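Local structure of diphthine synthase (Aeropyrum pernix, 1WDE) at residues 141-146 and 171-176; 179-184 and 242-247. The protein probably transfers methyl groups from S-adenosyl-L-methionine to a modified histidine of translation elongation factor 2, forming diphthine in the second step of diphthamide biosynthesis. All blocks are in the same frame, centred on the assembly; numbering follows the deposited sequence.

Interaction 1 of 2, residues 141-146 and 171-176; sequences VTLPGP and ALLDVD
Ala171 opens the pairing opposite Val141: its CB lies 3.9 Å from Val141 CG2, and Leu143 CG leans over the same methyl from farther along the strand. On this face helix 153-165 packs against Val141 and Leu143. Leu172 is gripped through its backbone on both sides of its CA. Its N gives a nearly straight bond of 2.8 Å to Val141 O, and its carbonyl O receives Leu143 N at 2.7 Å, the donor sitting close to the line of the C=O bond. The side chain turns to the other face, beside Thr142, where Leu172 CB comes within 4.1 Å of Thr142 OG1. Leu173 returns to the Val141 face; its CD2 meets Leu143 CD1 at 4.2 Å, the two side chains crossing obliquely. Past the strand end, Asp174 N still reaches Leu143 O at 3.0 Å, a more bent bond (149°). With CG anti to the backbone N (chi1 -154°), the Asp174 carboxylate swings across to the loop, and OD1 takes Gly145 N at 2.8 Å on its anti lone pair. OD2 is met by Val175 N from above the carboxylate plane and forms a salt bridge with Arg148; with the OD1 bond, these partners probably limit the group's rotation. These parallel bridges close a right-handed beta-alpha-beta unit (strand 137-143, helix 153-165, strand 168-173) of the tetrapyrrole methylase family, ending at Leu173, a probable S-adenosyl-L-methionine-binding residue.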
loop_
_atom_site.group_PDB
_atom_site.type_symbol
_atom_site.label_atom_id
_atom_site.label_comp_id
_atom_site.label_asym_id
_atom_site.label_seq_id
_atom_site.Cartn_x
_atom_site.Cartn_y
_atom_site.Cartn_z
ATOM N N VAL A 141 -1.741 2.884 -6.529
ATOM C CA VAL A 141 -2.657 3.994 -6.236
ATOM C C VAL A 141 -3.318 3.717 -4.884
ATOM O O VAL A 141 -3.226 2.607 -4.367
ATOM C CB VAL A 141 -3.764 4.103 -7.301
ATOM C CG1 VAL A 141 -3.144 4.285 -8.690
ATOM C CG2 VAL A 141 -4.630 2.846 -7.267
ATOM N N THR A 142 -3.952 4.726 -4.299
ATOM C CA THR A 142 -4.645 4.517 -3.028
ATOM C C THR A 142 -6.110 4.876 -3.273
ATOM O O THR A 142 -6.395 5.932 -3.819
ATOM C CB THR A 142 -4.083 5.416 -1.907
ATOM O OG1 THR A 142 -2.688 5.136 -1.736
ATOM C CG2 THR A 142 -4.810 5.114 -0.557
ATOM N N LEU A 143 -7.039 3.998 -2.902
ATOM C CA LEU A 143 -8.459 4.293 -3.115
ATOM C C LEU A 143 -8.921 5.067 -1.878
ATOM O O LEU A 143 -8.938 4.533 -0.768
ATOM C CB LEU A 143 -9.249 2.990 -3.299
ATOM C CG LEU A 143 -8.700 2.060 -4.396
ATOM C CD1 LEU A 143 -9.613 0.847 -4.548
ATOM C CD2 LEU A 143 -8.579 2.837 -5.719
ATOM N N PRO A 144 -9.282 6.348 -2.058
ATOM C CA PRO A 144 -9.732 7.218 -0.965
ATOM C C PRO A 144 -11.068 6.842 -0.351
ATOM O O PRO A 144 -11.954 6.306 -1.024
ATOM C CB PRO A 144 -9.782 8.594 -1.627
ATOM C CG PRO A 144 -10.250 8.254 -3.033
ATOM C CD PRO A 144 -9.417 7.027 -3.365
ATOM N N GLY A 145 -11.207 7.115 0.939
ATOM C CA GLY A 145 -12.470 6.840 1.599
ATOM C C GLY A 145 -13.401 8.005 1.310
ATOM O O GLY A 145 -12.953 9.041 0.818
ATOM N N PRO A 146 -14.703 7.876 1.593
ATOM C CA PRO A 146 -15.634 8.978 1.329
ATOM C C PRO A 146 -15.407 10.202 2.207
ATOM O O PRO A 146 -15.959 11.266 1.941
ATOM C CB PRO A 146 -17.003 8.339 1.567
ATOM C CG PRO A 146 -16.711 7.318 2.626
ATOM C CD PRO A 146 -15.420 6.699 2.118
ATOM N N ALA A 171 -3.583 -1.593 -5.715
ATOM C CA ALA A 171 -4.460 -0.543 -5.224
ATOM C C ALA A 171 -4.614 -0.685 -3.718
ATOM O O ALA A 171 -5.131 -1.688 -3.202
ATOM C CB ALA A 171 -5.815 -0.610 -5.923
ATOM N N LEU A 172 -4.135 0.328 -3.007
ATOM C CA LEU A 172 -4.208 0.321 -1.558
ATOM C C LEU A 172 -5.536 0.942 -1.124
ATOM O O LEU A 172 -6.148 1.728 -1.852
ATOM C CB LEU A 172 -3.040 1.122 -0.973
ATOM C CG LEU A 172 -1.611 0.750 -1.420
ATOM C CD1 LEU A 172 -0.615 1.602 -0.622
ATOM C CD2 LEU A 172 -1.334 -0.736 -1.208
ATOM N N LEU A 173 -5.972 0.585 0.075
ATOM C CA LEU A 173 -7.223 1.100 0.623
ATOM C C LEU A 173 -6.921 2.129 1.724
ATOM O O LEU A 173 -6.075 1.908 2.592
ATOM C CB LEU A 173 -8.052 -0.054 1.209
ATOM C CG LEU A 173 -8.534 -1.134 0.230
ATOM C CD1 LEU A 173 -8.982 -2.361 0.982
ATOM C CD2 LEU A 173 -9.659 -0.574 -0.610
ATOM N N ASP A 174 -7.610 3.256 1.653
ATOM C CA ASP A 174 -7.492 4.344 2.617
ATOM C C ASP A 174 -7.745 3.843 4.055
ATOM O O ASP A 174 -8.269 2.739 4.269
ATOM C CB ASP A 174 -8.520 5.411 2.235
ATOM C CG ASP A 174 -8.139 6.800 2.693
ATOM O OD1 ASP A 174 -8.921 7.725 2.399
ATOM O OD2 ASP A 174 -7.073 6.970 3.332
ATOM N N VAL A 175 -7.363 4.656 5.034
ATOM C CA VAL A 175 -7.541 4.340 6.459
ATOM C C VAL A 175 -8.014 5.629 7.136
ATOM O O VAL A 175 -7.449 6.690 6.894
ATOM C CB VAL A 175 -6.204 3.886 7.112
ATOM C CG1 VAL A 175 -5.843 2.494 6.661
ATOM C CG2 VAL A 175 -5.084 4.838 6.719
ATOM N N ASP A 176 -9.048 5.561 7.970
ATOM C CA ASP A 176 -9.543 6.783 8.600
ATOM C C ASP A 176 -8.851 7.112 9.913
ATOM O O ASP A 176 -7.816 6.529 10.243
ATOM C CB ASP A 176 -11.061 6.716 8.823
ATOM C CG ASP A 176 -11.466 5.640 9.823
ATOM O OD1 ASP A 176 -10.649 5.298 10.710
ATOM O OD2 ASP A 176 -12.613 5.149 9.722
#

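Interaction 2 of 2, residues 179-184 and 242-247; sequences GVQLSP and GGVYSI
Gln181 and Pro184 approach 242-247 at two places, the first with an extended polar chain, the second with a ring. Gln181 points CG away from its own backbone N (chi1 -172°) and stays extended from there, which lays its terminal amide alongside the backbone of Gly243, Val244 and Tyr245. The modelled amide is probably turned over, which leaves the assignment of its O and N uncertain; either way its polar end lies among backbone polar groups. Val244 adds its CG1 branch at the flank of this amide, while its backbone N is held by Glu217. Pro184 and Tyr245 cross at about a right angle, and Pro184 CG comes obliquely to the ring, 3.7 Å from Tyr245 CD1. The phenol is fixed at its far end, where OH bonds to Glu241 O and to Arg225. Between the two side-chain contacts sits water 1, in the plane of the Tyr245 ring at its edge. It donates to Leu182 O at 2.7 Å and, more weakly, to Gly243 O at 3.3 Å, thereby linking the two backbones. Ser183 occupies the N-cap position of helix 184-202, its OG bonding to Gln186 N, and Pro184 is the first helical residue. The contact thus lies where this helix starts: Leu173 of strand 168-173 touches Gln181, Pro184 and Tyr245, and Leu215 of strand 213-217 packs on both Pro184 and Tyr245.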
loop_
_atom_site.group_PDB
_atom_site.type_symbol
_atom_site.label_atom_id
_atom_site.label_comp_id
_atom_site.label_asym_id
_atom_site.label_seq_id
_atom_site.Cartn_x
_atom_site.Cartn_y
_atom_site.Cartn_z
ATOM N N GLY A 179 -8.048 4.480 12.507
ATOM C CA GLY A 179 -7.077 3.496 12.071
ATOM C C GLY A 179 -7.850 2.320 11.507
ATOM O O GLY A 179 -7.395 1.179 11.524
ATOM N N VAL A 180 -9.049 2.611 11.016
ATOM C CA VAL A 180 -9.909 1.594 10.438
ATOM C C VAL A 180 -9.791 1.631 8.913
ATOM O O VAL A 180 -9.980 2.675 8.294
ATOM C CB VAL A 180 -11.370 1.828 10.862
ATOM C CG1 VAL A 180 -12.307 0.900 10.088
ATOM C CG2 VAL A 180 -11.495 1.596 12.364
ATOM N N GLN A 181 -9.479 0.496 8.303
ATOM C CA GLN A 181 -9.335 0.489 6.852
ATOM C C GLN A 181 -10.657 0.548 6.112
ATOM O O GLN A 181 -11.666 -0.034 6.532
ATOM C CB GLN A 181 -8.556 -0.729 6.384
ATOM C CG GLN A 181 -8.207 -0.675 4.879
ATOM C CD GLN A 181 -7.360 -1.850 4.444
ATOM O OE1 GLN A 181 -6.217 -1.681 3.990
ATOM N NE2 GLN A 181 -7.909 -3.051 4.577
ATOM N N LEU A 182 -10.646 1.293 5.020
ATOM C CA LEU A 182 -11.804 1.431 4.147
ATOM C C LEU A 182 -12.103 0.008 3.667
ATOM O O LEU A 182 -11.174 -0.762 3.411
ATOM C CB LEU A 182 -11.415 2.295 2.950
ATOM C CG LEU A 182 -12.400 3.198 2.218
ATOM C CD1 LEU A 182 -12.010 3.157 0.763
ATOM C CD2 LEU A 182 -13.844 2.766 2.396
ATOM N N SER A 183 -13.374 -0.358 3.551
ATOM C CA SER A 183 -13.707 -1.708 3.100
ATOM C C SER A 183 -13.496 -1.809 1.598
ATOM O O SER A 183 -13.615 -0.814 0.888
ATOM C CB SER A 183 -15.176 -2.050 3.402
ATOM O OG SER A 183 -16.048 -1.234 2.635
ATOM N N PRO A 184 -13.182 -3.017 1.096
ATOM C CA PRO A 184 -12.964 -3.230 -0.341
ATOM C C PRO A 184 -14.170 -2.765 -1.140
ATOM O O PRO A 184 -14.037 -2.049 -2.142
ATOM C CB PRO A 184 -12.744 -4.740 -0.435
ATOM C CG PRO A 184 -12.032 -5.040 0.858
ATOM C CD PRO A 184 -12.850 -4.233 1.863
ATOM N N GLY A 242 -13.777 -8.766 7.446
ATOM C CA GLY A 242 -12.919 -7.646 7.782
ATOM C C GLY A 242 -11.475 -8.094 7.619
ATOM O O GLY A 242 -11.168 -9.279 7.749
ATOM N N GLY A 243 -10.583 -7.160 7.320
ATOM C CA GLY A 243 -9.185 -7.516 7.163
ATOM C C GLY A 243 -8.406 -6.318 6.667
ATOM O O GLY A 243 -8.996 -5.298 6.335
ATOM N N VAL A 244 -7.082 -6.431 6.646
ATOM C CA VAL A 244 -6.230 -5.350 6.155
ATOM C C VAL A 244 -5.844 -5.846 4.767
ATOM O O VAL A 244 -4.986 -6.707 4.616
ATOM C CB VAL A 244 -4.986 -5.197 7.033
ATOM C CG1 VAL A 244 -4.216 -3.943 6.636
ATOM C CG2 VAL A 244 -5.399 -5.140 8.496
ATOM N N TYR A 245 -6.525 -5.323 3.758
ATOM C CA TYR A 245 -6.304 -5.758 2.387
ATOM C C TYR A 245 -5.648 -4.741 1.478
ATOM O O TYR A 245 -5.588 -3.549 1.771
ATOM C CB TYR A 245 -7.642 -6.075 1.686
ATOM C CG TYR A 245 -8.534 -7.086 2.351
ATOM C CD1 TYR A 245 -9.607 -6.685 3.155
ATOM C CD2 TYR A 245 -8.335 -8.441 2.141
ATOM C CE1 TYR A 245 -10.471 -7.626 3.729
ATOM C CE2 TYR A 245 -9.182 -9.390 2.700
ATOM C CZ TYR A 245 -10.250 -8.982 3.487
ATOM O OH TYR A 245 -11.105 -9.945 3.963
ATOM N N SER A 246 -5.195 -5.263 0.342
ATOM C CA SER A 246 -4.682 -4.459 -0.748
ATOM C C SER A 246 -5.366 -5.169 -1.911
ATOM O O SER A 246 -5.762 -6.348 -1.796
ATOM C CB SER A 246 -3.143 -4.491 -0.841
ATOM O OG SER A 246 -2.661 -5.811 -0.984
ATOM N N ILE A 247 -5.556 -4.452 -3.013
ATOM C CA ILE A 247 -6.208 -5.028 -4.170
ATOM C C ILE A 247 -5.255 -5.024 -5.366
ATOM O O ILE A 247 -4.523 -4.068 -5.581
ATOM C CB ILE A 247 -7.479 -4.214 -4.502
ATOM C CG1 ILE A 247 -8.521 -4.399 -3.384
ATOM C CG2 ILE A 247 -8.062 -4.660 -5.827
ATOM C CD1 ILE A 247 -9.669 -3.433 -3.479
HETATM O O HOH W 1 -10.703 -3.270 4.350
#

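Overall arrangement
Interactions 1 and 2 follow one another along the chain, with centres about 9 Å apart, and both belong to the mixed sheet in which strand 168-173 lies between strand 137-143 and the antiparallel strand 246-249. Two backbone contacts, probably hydrogen bonds, join them: Ala171 N to Ile247 O at 2.7 Å, within the sheet, and Asp174 O to Leu182 N at 2.9 Å, where the chain after strand 168-173 doubles back before helix 184-202. Leu173, at the presumed cofactor site, is part of interaction 1 and also packs against side chains of interaction 2. The two contacts lie side by side where strands 137-143 and 168-173 end and strand 246-249 enters the sheet.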